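Local coordinates for possible protein of nuclear scaffold (PDB 3KAE) that probably works as the Cdc27 subunit of the anaphase-promoting complex, this piece being its N-terminal tetratricopeptide-repeat domain, which forms a homodimer, at residues M37-S40 with I41-L45; P149-N152 with L153-E156. One frame throughout, in Å; residues are numbered along the deposited sequence.

Interaction 1 (M37-S40 with I41-L45)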
loop_
_atom_site.group_PDB
_atom_site.type_symbol
_atom_site.label_atom_id
_atom_site.label_comp_id
_atom_site.label_asym_id
_atom_site.label_seq_id
_atom_site.Cartn_x
_atom_site.Cartn_y
_atom_site.Cartn_z
ATOM N N MET C 37 4.298 12.089 -10.354
ATOM C CA MET C 37 3.902 10.703 -10.349
ATOM C C MET C 37 4.037 10.198 -8.920
ATOM O O MET C 37 3.111 9.594 -8.383
ATOM C CB MET C 37 4.804 9.913 -11.299
ATOM C CG MET C 37 4.314 8.514 -11.693
ATOM S SD MET C 37 2.619 8.420 -12.324
ATOM C CE MET C 37 1.803 7.623 -10.926
ATOM N N LEU C 38 5.184 10.489 -8.304
ATOM C CA LEU C 38 5.520 10.020 -6.951
ATOM C C LEU C 38 4.471 10.430 -5.921
ATOM O O LEU C 38 4.069 9.644 -5.052
ATOM C CB LEU C 38 6.891 10.564 -6.533
ATOM C CG LEU C 38 7.393 10.258 -5.116
ATOM C CD1 LEU C 38 7.305 8.766 -4.798
ATOM C CD2 LEU C 38 8.823 10.731 -4.946
ATOM N N MET C 39 4.052 11.679 -6.029
ATOM C CA MET C 39 2.993 12.222 -5.208
ATOM C C MET C 39 1.728 11.385 -5.393
ATOM O O MET C 39 1.070 11.005 -4.429
ATOM C CB MET C 39 2.742 13.668 -5.646
ATOM C CG MET C 39 1.556 14.338 -5.003
ATOM S SD MET C 39 1.781 14.638 -3.254
ATOM C CE MET C 39 0.685 16.039 -3.057
ATOM N N SER C 40 1.388 11.125 -6.649
ATOM C CA SER C 40 0.213 10.342 -6.984
ATOM C C SER C 40 0.255 8.937 -6.355
ATOM O O SER C 40 -0.726 8.456 -5.792
ATOM C CB SER C 40 0.109 10.216 -8.501
ATOM O OG SER C 40 -0.296 11.427 -9.086
ATOM N N ILE C 41 1.406 8.292 -6.468
ATOM C CA ILE C 41 1.620 6.963 -5.900
ATOM C C ILE C 41 1.431 6.943 -4.395
ATOM O O ILE C 41 0.604 6.188 -3.883
ATOM C CB ILE C 41 3.009 6.433 -6.272
ATOM C CG1 ILE C 41 3.098 6.275 -7.790
ATOM C CG2 ILE C 41 3.277 5.102 -5.594
ATOM C CD1 ILE C 41 4.366 5.646 -8.269
ATOM N N VAL C 42 2.159 7.807 -3.693
ATOM C CA VAL C 42 2.083 7.850 -2.242
ATOM C C VAL C 42 0.662 8.150 -1.784
ATOM O O VAL C 42 0.182 7.611 -0.784
ATOM C CB VAL C 42 3.112 8.836 -1.660
ATOM C CG1 VAL C 42 2.949 8.950 -0.158
ATOM C CG2 VAL C 42 4.522 8.389 -2.011
ATOM N N LEU C 43 -0.036 8.973 -2.550
ATOM C CA LEU C 43 -1.437 9.267 -2.253
ATOM C C LEU C 43 -2.286 7.997 -2.445
ATOM O O LEU C 43 -3.202 7.711 -1.658
ATOM C CB LEU C 43 -1.924 10.380 -3.186
ATOM C CG LEU C 43 -2.601 11.669 -2.692
ATOM C CD1 LEU C 43 -2.214 12.058 -1.288
ATOM C CD2 LEU C 43 -2.283 12.824 -3.652
ATOM N N TYR C 44 -1.987 7.243 -3.505
ATOM C CA TYR C 44 -2.692 5.985 -3.759
ATOM C C TYR C 44 -2.438 5.050 -2.578
ATOM O O TYR C 44 -3.372 4.526 -1.978
ATOM C CB TYR C 44 -2.249 5.333 -5.078
ATOM C CG TYR C 44 -2.878 3.967 -5.281
ATOM C CD1 TYR C 44 -4.122 3.835 -5.900
ATOM C CD2 TYR C 44 -2.257 2.814 -4.807
ATOM C CE1 TYR C 44 -4.713 2.601 -6.065
ATOM C CE2 TYR C 44 -2.838 1.568 -4.986
ATOM C CZ TYR C 44 -4.066 1.471 -5.610
ATOM O OH TYR C 44 -4.661 0.251 -5.763
ATOM N N LEU C 45 -1.171 4.888 -2.216
ATOM C CA LEU C 45 -0.812 4.012 -1.111
ATOM C C LEU C 45 -1.516 4.385 0.184
ATOM O O LEU C 45 -1.790 3.525 1.018
ATOM C CB LEU C 45 0.698 3.979 -0.903
ATOM C CG LEU C 45 1.485 3.314 -2.035
ATOM C CD1 LEU C 45 2.991 3.577 -1.873
ATOM C CD2 LEU C 45 1.175 1.796 -2.116
#

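Interaction 2 (P149-N152 with L153-E156)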
loop_
_atom_site.group_PDB
_atom_site.type_symbol
_atom_site.label_atom_id
_atom_site.label_comp_id
_atom_site.label_asym_id
_atom_site.label_seq_id
_atom_site.Cartn_x
_atom_site.Cartn_y
_atom_site.Cartn_z
ATOM N N PRO C 149 -6.438 -13.780 -13.507
ATOM C CA PRO C 149 -6.722 -14.540 -14.730
ATOM C C PRO C 149 -6.789 -16.059 -14.435
ATOM O O PRO C 149 -7.740 -16.737 -14.850
ATOM C CB PRO C 149 -5.537 -14.190 -15.648
ATOM C CG PRO C 149 -5.054 -12.877 -15.149
ATOM C CD PRO C 149 -5.260 -12.902 -13.659
ATOM N N VAL C 150 -5.806 -16.570 -13.699
ATOM C CA VAL C 150 -5.779 -17.977 -13.330
ATOM C C VAL C 150 -7.044 -18.417 -12.582
ATOM O O VAL C 150 -7.701 -19.384 -12.989
ATOM C CB VAL C 150 -4.517 -18.338 -12.518
ATOM C CG1 VAL C 150 -4.633 -19.749 -11.945
ATOM C CG2 VAL C 150 -3.286 -18.227 -13.400
ATOM N N GLU C 151 -7.403 -17.711 -11.508
ATOM C CA GLU C 151 -8.563 -18.131 -10.713
ATOM C C GLU C 151 -9.896 -18.036 -11.463
ATOM O O GLU C 151 -10.802 -18.848 -11.240
ATOM C CB GLU C 151 -8.622 -17.405 -9.363
ATOM C CG GLU C 151 -7.482 -17.812 -8.424
ATOM C CD GLU C 151 -7.567 -19.296 -8.005
ATOM O OE1 GLU C 151 -8.492 -19.674 -7.249
ATOM O OE2 GLU C 151 -6.705 -20.092 -8.423
ATOM N N ASN C 152 -9.998 -17.046 -12.350
ATOM C CA ASN C 152 -11.200 -16.823 -13.140
ATOM C C ASN C 152 -11.318 -17.799 -14.299
ATOM O O ASN C 152 -12.424 -18.193 -14.676
ATOM C CB ASN C 152 -11.262 -15.384 -13.679
ATOM C CG ASN C 152 -11.777 -14.414 -12.655
ATOM O OD1 ASN C 152 -12.982 -14.280 -12.468
ATOM N ND2 ASN C 152 -10.861 -13.747 -11.958
ATOM N N LEU C 153 -10.175 -18.147 -14.881
ATOM C CA LEU C 153 -10.146 -19.109 -15.963
ATOM C C LEU C 153 -10.408 -20.520 -15.433
ATOM O O LEU C 153 -11.148 -21.300 -16.050
ATOM C CB LEU C 153 -8.829 -19.020 -16.730
ATOM C CG LEU C 153 -8.734 -17.757 -17.592
ATOM C CD1 LEU C 153 -7.413 -17.715 -18.359
ATOM C CD2 LEU C 153 -9.919 -17.668 -18.549
ATOM N N LEU C 154 -9.830 -20.844 -14.280
ATOM C CA LEU C 154 -10.141 -22.112 -13.647
ATOM C C LEU C 154 -11.630 -22.190 -13.321
ATOM O O LEU C 154 -12.316 -23.166 -13.640
ATOM C CB LEU C 154 -9.305 -22.326 -12.398
ATOM C CG LEU C 154 -7.812 -22.569 -12.625
ATOM C CD1 LEU C 154 -7.106 -22.779 -11.295
ATOM C CD2 LEU C 154 -7.563 -23.746 -13.553
ATOM N N LEU C 155 -12.129 -21.147 -12.683
ATOM C CA LEU C 155 -13.538 -21.060 -12.333
ATOM C C LEU C 155 -14.448 -21.310 -13.535
ATOM O O LEU C 155 -15.482 -21.970 -13.411
ATOM C CB LEU C 155 -13.831 -19.684 -11.729
ATOM C CG LEU C 155 -15.289 -19.370 -11.420
ATOM C CD1 LEU C 155 -15.774 -20.276 -10.321
ATOM C CD2 LEU C 155 -15.461 -17.904 -11.025
ATOM N N GLU C 156 -14.059 -20.790 -14.698
ATOM C CA GLU C 156 -14.872 -20.916 -15.907
ATOM C C GLU C 156 -14.512 -22.159 -16.718
ATOM O O GLU C 156 -15.085 -22.397 -17.775
ATOM C CB GLU C 156 -14.715 -19.672 -16.791
ATOM C CG GLU C 156 -15.203 -18.367 -16.159
ATOM C CD GLU C 156 -16.704 -18.344 -15.961
ATOM O OE1 GLU C 156 -17.399 -19.209 -16.542
ATOM O OE2 GLU C 156 -17.186 -17.458 -15.223
#

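Interaction 1 (M37-S40 with I41-L45)
Successive turns of one alpha-helix, 36-45, meet here within the N-terminal part of a tetratricopeptide-repeat fold, Met37 touching Ile41, Leu38 touching Val42 and Met39 lying near Leu43, each four residues on. Met37 reaches Ile41 with its terminal methyl: CG is set anti to the backbone N (chi1 -165°), then the chain bends twice, and CE ends 3.7 Å from Ile41 CG1. The two side chains cross at a slant. Ile41 CG1, turned back beside its own backbone N, also packs 3.4 Å from Met37 O. Leu38 and Val42 run alongside each other, CD1 of the leucine 4.0 Å from CG2 of the valine. That same CG2 is tucked 3.3 Å from Leu38 O. Met39 CG and Leu43 CD2 make a looser pair at 4.3 Å. The backbone is held by i to i+4 hydrogen bonds: Val42 N to Leu38 O, 3.0 Å, is almost straight at the hydrogen (176°), while Tyr44 N to Ser40 O, 2.9 Å, is more bent (150°). Ser40 OG turns back to make a weak hydrogen bond to Arg36 O. Three helices surround this one: Val42 and Leu43 pack on helix 18-31, Met39 and Ser40 on helix 49-57, and Met37 and Tyr44 on helix 62-74, where the Tyr44 ring meets Tyr67 edge-to-face; Tyr44 also packs on Arg16 of the second subunit.

Interaction 2 (P149-N152 with L153-E156)
The Glu151 carboxylate has a methyl of Leu154 off one face, out beyond OE2 and not over the centre of the group: CD1 lies 4.0 Å from OE2, well out of the carboxylate plane. Its oxygens are held from elsewhere, OE2 by a hydrogen bond to Tyr180 OH and OE1 by one to Asn213 ND2, two bonds that together fix the rotation of the group. The Asn152 amide folds back one turn, its ND2 hydrogen-bonded to Ser148 O, and the side chain packs on Arg130 and Tyr137 of helix 130-143. Just past the helix end, Glu156 closes the stretch with a salt bridge from OE2 to NH1 of the same Arg130.

Val150 and Leu154 extend in the same direction as neighbours, with Val150 CG1 4.0 Å from the same Leu154 CD1; this methyl therefore touches an apolar methyl and a carboxylate oxygen at once. With chi1 at -69°, Leu154 CG is placed beside its own backbone N and falls 3.2 Å from Val150 O. Leu153 repeats the posture one residue earlier, its CG 3.1 Å from Pro149 O. These are turns of helix 147-155, a short helix of this tetratricopeptide-repeat domain; its Pro149 and Val150 side packs on helix 130-143, and Val150 and Leu154 also reach helix 176-190. The backbone ladder starts firmly, Leu153 N to Pro149 O at 2.8 Å, and weakens towards the end: Glu156 N to Asn152 O spans 3.1 Å with an angle of 139° at the hydrogen, the donor standing above the carbonyl plane.

How the interactions relate
Interactions 1 and 2 are each internal to a single helix and follow one another along the chain, helix 36-45 first and helix 147-155 later. They lie on opposite sides of the chain's centre, their centres 31 Å apart and their nearest atoms about 15 Å apart, so neither touches the other. The touching residues of interaction 1 are all buried; Tyr44, with Leu45 at the helix end, packs on Arg16 of the second subunit, which fits the dimeric architecture. Interaction 2 is partly buried, is touched by no other protein chain of the dimer, and has a glycerol, probably from the crystallisation liquor, about 3 Å from the Glu151 side chain.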